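Local coordinates for protein metal-dependent phosphohydrolase, HDOD domain-containing (Geobacter sulfurreducens, PDB 3HC1) that is of uncharacterised function but carries a two-iron site of the HD type and probably acts as a metal-dependent phosphohydrolase, at residues 15-20 against 197-202; 10-15 against 184-189. All blocks are in the same frame, centred on the assembly; numbering follows the deposited sequence. Where two conformers were deposited one is given.

Interaction 1 (15-20 against 197-202); sequences LAREFM and GFALAK
Met20, a selenomethionine in the crystallised protein, reaches across from helix 9-21 to Ala199 and Leu200, joining helix 9-21 to helix 193-203 in an all-helical HDOD protein of the HD phosphodiesterase clan. The short helical segments cross at -67°, their axes 9.2 Å apart at closest approach. The small side chain of Ala199, pointed at the other helix, lets the backbones draw near: CA of Arg17 and CA of Ala199 are 6.3 Å apart.

The side-chain contacts across this crossing are apolar, and no hydrogen bond spans it. Ala199 CB takes two neighbours, the selenium of Met20 and, less tightly, the aliphatic part of Arg17, whose CG lies 4.1 Å from that CB. The Met20 chain runs out extended through chi2 (166°) and then bends at chi3, which carries the terminal methyl past Ala199 and alongside the backbone of Leu200. Leu200 adds the tip of one branch, CD1, which meets Met20 CE at 4.2 Å. Both Met20 and Leu200 are buried, and helix 154-162 supplies further neighbours: Phe158 packs on Met20 and Val154 on Leu200. One turn before Met20, Ala16 also faces helix 193-203, where Glu195 and Val196 lie against it.

Polar groups work at the margin. Arg17 lends only its CG to Ala199, while its guanidinium turns back along its own helix to a salt bridge with Glu10.

The iron site is not touched directly: the Leu200 side chain is about 13 Å from an iron, although His193, an iron ligand, belongs to the same helix. The closest approach across the two segments is Met20 SE to Ala199 CB, 3.5 Å.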
loop_
_atom_site.group_PDB
_atom_site.type_symbol
_atom_site.label_atom_id
_atom_site.label_comp_id
_atom_site.label_asym_id
_atom_site.label_seq_id
_atom_site.Cartn_x
_atom_site.Cartn_y
_atom_site.Cartn_z
ATOM N N LEU A 15 -11.165 -17.398 11.049
ATOM C CA LEU A 15 -12.363 -16.879 10.365
ATOM C C LEU A 15 -11.979 -16.296 8.999
ATOM O O LEU A 15 -12.689 -16.501 8.023
ATOM C CB LEU A 15 -13.079 -15.828 11.231
ATOM C CG LEU A 15 -13.872 -16.361 12.414
ATOM C CD1 LEU A 15 -14.306 -15.190 13.296
ATOM C CD2 LEU A 15 -15.080 -17.217 11.927
ATOM N N ALA A 16 -10.861 -15.572 8.942
ATOM C CA ALA A 16 -10.364 -15.059 7.665
ATOM C C ALA A 16 -10.122 -16.208 6.669
ATOM O O ALA A 16 -10.561 -16.115 5.503
ATOM C CB ALA A 16 -9.061 -14.167 7.833
ATOM N N ARG A 17 -9.449 -17.281 7.103
ATOM C CA ARG A 17 -9.224 -18.407 6.140
ATOM C C ARG A 17 -10.527 -19.034 5.688
ATOM O O ARG A 17 -10.724 -19.239 4.502
ATOM C CB ARG A 17 -8.246 -19.445 6.638
ATOM C CG ARG A 17 -6.838 -18.886 6.694
ATOM C CD ARG A 17 -5.873 -19.957 7.167
ATOM N NE ARG A 17 -6.331 -20.566 8.416
ATOM C CZ ARG A 17 -5.957 -20.230 9.651
ATOM N NH1 ARG A 17 -5.083 -19.260 9.894
ATOM N NH2 ARG A 17 -6.475 -20.892 10.673
ATOM N N GLU A 18 -11.478 -19.210 6.599
ATOM C CA GLU A 18 -12.804 -19.744 6.187
ATOM C C GLU A 18 -13.531 -18.804 5.228
ATOM O O GLU A 18 -14.188 -19.242 4.266
ATOM C CB GLU A 18 -13.700 -19.975 7.405
ATOM C CG GLU A 18 -13.082 -20.854 8.507
ATOM C CD GLU A 18 -13.047 -22.357 8.167
ATOM O OE1 GLU A 18 -13.493 -22.751 7.061
ATOM O OE2 GLU A 18 -12.566 -23.138 9.024
ATOM N N PHE A 19 -13.408 -17.504 5.468
ATOM C CA PHE A 19 -13.977 -16.496 4.552
ATOM C C PHE A 19 -13.391 -16.648 3.119
ATOM O O PHE A 19 -14.069 -16.382 2.136
ATOM C CB PHE A 19 -13.657 -15.080 5.091
ATOM C CG PHE A 19 -14.559 -13.984 4.582
ATOM C CD1 PHE A 19 -15.850 -13.828 5.094
ATOM C CD2 PHE A 19 -14.100 -13.058 3.672
ATOM C CE1 PHE A 19 -16.686 -12.776 4.675
ATOM C CE2 PHE A 19 -14.930 -12.005 3.248
ATOM C CZ PHE A 19 -16.227 -11.876 3.759
HETATM N N MSE A 20 -12.123 -17.021 3.000
HETATM C CA MSE A 20 -11.565 -17.227 1.651
HETATM C C MSE A 20 -11.940 -18.615 1.016
HETATM O O MSE A 20 -12.157 -18.710 -0.188
HETATM C CB MSE A 20 -10.081 -17.053 1.697
HETATM C CG MSE A 20 -9.712 -15.638 1.823
HETATM SE SE MSE A 20 -7.873 -15.549 2.322
HETATM C CE MSE A 20 -7.013 -16.379 1.077
ATOM N N GLY A 197 -6.316 -10.091 4.410
ATOM C CA GLY A 197 -5.161 -9.675 3.573
ATOM C C GLY A 197 -3.924 -10.467 3.957
ATOM O O GLY A 197 -3.082 -10.827 3.103
ATOM N N PHE A 198 -3.799 -10.714 5.244
ATOM C CA PHE A 198 -2.644 -11.539 5.759
ATOM C C PHE A 198 -2.699 -12.956 5.173
ATOM O O PHE A 198 -1.712 -13.449 4.603
ATOM C CB PHE A 198 -2.690 -11.558 7.286
ATOM C CG PHE A 198 -1.621 -12.372 7.922
ATOM C CD1 PHE A 198 -0.381 -11.781 8.245
ATOM C CD2 PHE A 198 -1.845 -13.718 8.210
ATOM C CE1 PHE A 198 0.584 -12.534 8.902
ATOM C CE2 PHE A 198 -0.853 -14.505 8.817
ATOM C CZ PHE A 198 0.361 -13.898 9.142
ATOM N N ALA A 199 -3.875 -13.578 5.274
ATOM C CA ALA A 199 -4.098 -14.940 4.765
ATOM C C ALA A 199 -3.797 -14.985 3.277
ATOM O O ALA A 199 -3.252 -15.942 2.791
ATOM C CB ALA A 199 -5.551 -15.375 4.975
ATOM N N LEU A 200 -4.177 -13.930 2.557
ATOM C CA LEU A 200 -3.942 -13.820 1.117
ATOM C C LEU A 200 -2.494 -13.658 0.728
ATOM O O LEU A 200 -1.954 -14.401 -0.106
ATOM C CB LEU A 200 -4.827 -12.705 0.481
ATOM C CG LEU A 200 -4.828 -12.614 -1.058
ATOM C CD1 LEU A 200 -5.274 -13.886 -1.775
ATOM C CD2 LEU A 200 -5.667 -11.434 -1.498
ATOM N N ALA A 201 -1.830 -12.742 1.383
ATOM C CA ALA A 201 -0.423 -12.535 1.177
ATOM C C ALA A 201 0.402 -13.780 1.575
ATOM O O ALA A 201 1.393 -14.124 0.885
ATOM C CB ALA A 201 0.030 -11.287 1.980
ATOM N N LYS A 202 -0.015 -14.476 2.629
ATOM C CA LYS A 202 0.627 -15.746 3.012
ATOM C C LYS A 202 0.427 -16.796 1.950
ATOM O O LYS A 202 1.381 -17.454 1.570
ATOM C CB LYS A 202 0.158 -16.289 4.359
ATOM C CG LYS A 202 0.562 -15.440 5.592
ATOM C CD LYS A 202 2.067 -15.501 5.902
ATOM C CE LYS A 202 2.391 -16.683 6.747
ATOM N NZ LYS A 202 3.812 -17.010 6.637
#

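Interaction 2 (10-15 against 184-189); sequences ETRLTL and AEERLF
Leu15 and Phe189 meet through a methyl group and a backbone carbonyl: Leu15 CD1 stands 4.1 Å from Phe189 O, at the last residue of helix 181-189. The leucine CB points at this helix end, and with CG anti to the carbonyl carbon (chi1 -75°) and an extended chi2 the CD1 branch is carried on in that direction. The phenylalanine ring does not answer it. Its side chain leads away from residues 10-15, one face lying over Leu188 CB, and it reaches Val170 of helix 164-177 and the ring of Phe19, whose plane is inclined to it by about 45°.

One turn earlier, Arg12 and Glu186 lean toward each other from the flanks of their helices. Glu186 leaves its helix with CG anti to the backbone N (chi1 179°) and turns at chi2, bringing OE1 to 4.3 Å from the aliphatic CG of Arg12. The charged groups remain apart, with Arg12 NE 4.9 Å from Glu186 OE1, so any attraction between them is probably a modest, longer-range one. The salt bridge of Arg12 NE is instead with Glu195 of helix 193-203, and the carbonyl of Arg12 accepts a hydrogen bond from Thr191 OG1, in the loop between helices 181-189 and 193-203.

Glu185, buried beside Glu186, bonds through OE1 to ND1 of His193, a ligand of the second iron, as a second-shell residue would. The contact is thus a sparse surface junction of two helices near the HD-type di-iron site, linked to it through Glu185 and His193.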
loop_
_atom_site.group_PDB
_atom_site.type_symbol
_atom_site.label_atom_id
_atom_site.label_comp_id
_atom_site.label_asym_id
_atom_site.label_seq_id
_atom_site.Cartn_x
_atom_site.Cartn_y
_atom_site.Cartn_z
ATOM N N GLU A 10 -5.737 -15.638 16.269
ATOM C CA GLU A 10 -5.946 -16.896 15.536
ATOM C C GLU A 10 -7.425 -17.116 15.255
ATOM O O GLU A 10 -7.772 -17.667 14.208
ATOM C CB GLU A 10 -5.339 -18.126 16.221
ATOM C CG GLU A 10 -5.358 -19.389 15.312
ATOM C CD GLU A 10 -5.019 -19.077 13.853
ATOM O OE1 GLU A 10 -4.019 -18.368 13.614
ATOM O OE2 GLU A 10 -5.743 -19.528 12.943
ATOM N N THR A 11 -8.293 -16.668 16.159
ATOM C CA THR A 11 -9.729 -16.768 15.931
ATOM C C THR A 11 -10.114 -15.948 14.701
ATOM O O THR A 11 -10.796 -16.422 13.808
ATOM C CB THR A 11 -10.543 -16.315 17.178
ATOM O OG1 THR A 11 -10.323 -17.255 18.236
ATOM C CG2 THR A 11 -12.062 -16.205 16.882
ATOM N N ARG A 12 -9.668 -14.708 14.678
ATOM C CA ARG A 12 -9.872 -13.839 13.509
ATOM C C ARG A 12 -9.138 -14.362 12.276
ATOM O O ARG A 12 -9.652 -14.237 11.167
ATOM C CB ARG A 12 -9.440 -12.401 13.848
ATOM C CG ARG A 12 -10.450 -11.650 14.711
ATOM C CD ARG A 12 -9.781 -10.833 15.784
ATOM N NE ARG A 12 -8.709 -10.023 15.226
ATOM C CZ ARG A 12 -7.553 -9.740 15.832
ATOM N NH1 ARG A 12 -7.285 -10.190 17.049
ATOM N NH2 ARG A 12 -6.644 -8.997 15.200
ATOM N N LEU A 13 -7.937 -14.932 12.454
ATOM C CA LEU A 13 -7.199 -15.502 11.311
ATOM C C LEU A 13 -7.904 -16.759 10.799
ATOM O O LEU A 13 -8.061 -16.903 9.600
ATOM C CB LEU A 13 -5.711 -15.762 11.621
ATOM C CG LEU A 13 -4.802 -14.535 11.691
ATOM C CD1 LEU A 13 -3.452 -14.920 12.299
ATOM C CD2 LEU A 13 -4.596 -13.901 10.317
ATOM N N THR A 14 -8.407 -17.618 11.708
ATOM C CA THR A 14 -9.190 -18.795 11.292
ATOM C C THR A 14 -10.427 -18.369 10.515
ATOM O O THR A 14 -10.701 -18.888 9.450
ATOM C CB THR A 14 -9.594 -19.682 12.514
ATOM O OG1 THR A 14 -8.415 -20.272 13.058
ATOM C CG2 THR A 14 -10.533 -20.770 12.115
ATOM N N LEU A 15 -11.165 -17.398 11.049
ATOM C CA LEU A 15 -12.363 -16.879 10.365
ATOM C C LEU A 15 -11.979 -16.296 8.999
ATOM O O LEU A 15 -12.689 -16.501 8.023
ATOM C CB LEU A 15 -13.079 -15.828 11.231
ATOM C CG LEU A 15 -13.872 -16.361 12.414
ATOM C CD1 LEU A 15 -14.306 -15.190 13.296
ATOM C CD2 LEU A 15 -15.080 -17.217 11.927
ATOM N N ALA A 184 -17.068 -2.331 10.910
ATOM C CA ALA A 184 -18.168 -2.971 10.213
ATOM C C ALA A 184 -17.810 -4.426 9.847
ATOM O O ALA A 184 -18.599 -5.341 10.083
ATOM C CB ALA A 184 -18.505 -2.214 8.993
ATOM N N GLU A 185 -16.596 -4.643 9.307
ATOM C CA GLU A 185 -16.158 -5.987 8.967
ATOM C C GLU A 185 -16.151 -6.902 10.206
ATOM O O GLU A 185 -16.614 -8.047 10.180
ATOM C CB GLU A 185 -14.760 -5.918 8.302
ATOM C CG GLU A 185 -14.842 -5.354 6.908
ATOM C CD GLU A 185 -13.521 -4.906 6.355
ATOM O OE1 GLU A 185 -12.436 -5.126 6.975
ATOM O OE2 GLU A 185 -13.597 -4.227 5.322
ATOM N N GLU A 186 -15.610 -6.387 11.289
ATOM C CA GLU A 186 -15.528 -7.147 12.512
ATOM C C GLU A 186 -16.925 -7.614 12.987
ATOM O O GLU A 186 -17.108 -8.766 13.400
ATOM C CB GLU A 186 -14.872 -6.279 13.591
ATOM C CG GLU A 186 -14.732 -6.921 14.954
ATOM C CD GLU A 186 -13.966 -8.222 14.915
ATOM O OE1 GLU A 186 -13.145 -8.406 13.981
ATOM O OE2 GLU A 186 -14.186 -9.056 15.834
ATOM N N ARG A 187 -17.891 -6.713 12.894
ATOM C CA ARG A 187 -19.248 -6.986 13.330
ATOM C C ARG A 187 -19.943 -7.979 12.410
ATOM O O ARG A 187 -20.553 -8.923 12.886
ATOM C CB ARG A 187 -20.055 -5.691 13.370
ATOM C CG ARG A 187 -21.432 -5.862 14.020
ATOM C CD ARG A 187 -22.175 -4.563 14.119
ATOM N NE ARG A 187 -21.430 -3.583 14.906
ATOM C CZ ARG A 187 -21.725 -2.291 14.954
ATOM N NH1 ARG A 187 -22.749 -1.812 14.257
ATOM N NH2 ARG A 187 -20.981 -1.472 15.693
ATOM N N LEU A 188 -19.861 -7.744 11.102
ATOM C CA LEU A 188 -20.531 -8.574 10.128
ATOM C C LEU A 188 -19.861 -9.917 9.850
ATOM O O LEU A 188 -20.564 -10.865 9.484
ATOM C CB LEU A 188 -20.724 -7.813 8.809
ATOM C CG LEU A 188 -21.666 -6.616 8.989
ATOM C CD1 LEU A 188 -21.950 -5.884 7.685
ATOM C CD2 LEU A 188 -22.970 -7.073 9.636
ATOM N N PHE A 189 -18.534 -10.003 10.003
ATOM C CA PHE A 189 -17.791 -11.227 9.662
ATOM C C PHE A 189 -16.968 -11.830 10.811
ATOM O O PHE A 189 -16.419 -12.901 10.645
ATOM C CB PHE A 189 -16.837 -10.955 8.516
ATOM C CG PHE A 189 -17.449 -10.238 7.349
ATOM C CD1 PHE A 189 -18.715 -10.552 6.896
ATOM C CD2 PHE A 189 -16.718 -9.274 6.664
ATOM C CE1 PHE A 189 -19.253 -9.887 5.811
ATOM C CE2 PHE A 189 -17.248 -8.616 5.577
ATOM C CZ PHE A 189 -18.525 -8.930 5.152
#

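In the fold
From the N terminus, helix 9-21 enters both contacts, offering residues 10-15 to interaction 2 and residues 15-20 to interaction 1, with Leu15 shared. The chain then runs through a long, largely helical stretch before helix 181-189 returns to the first helix and closes interaction 2; helix 193-203 follows directly and closes interaction 1. The segments alternate along the chain, so the two loops cross. Their centres lie 10 Å apart, and Phe198 packs on Leu13 between them. Together they tie helix 9-21 to the consecutive helices 181-189 and 193-203, with the iron ligand His193 opening the second.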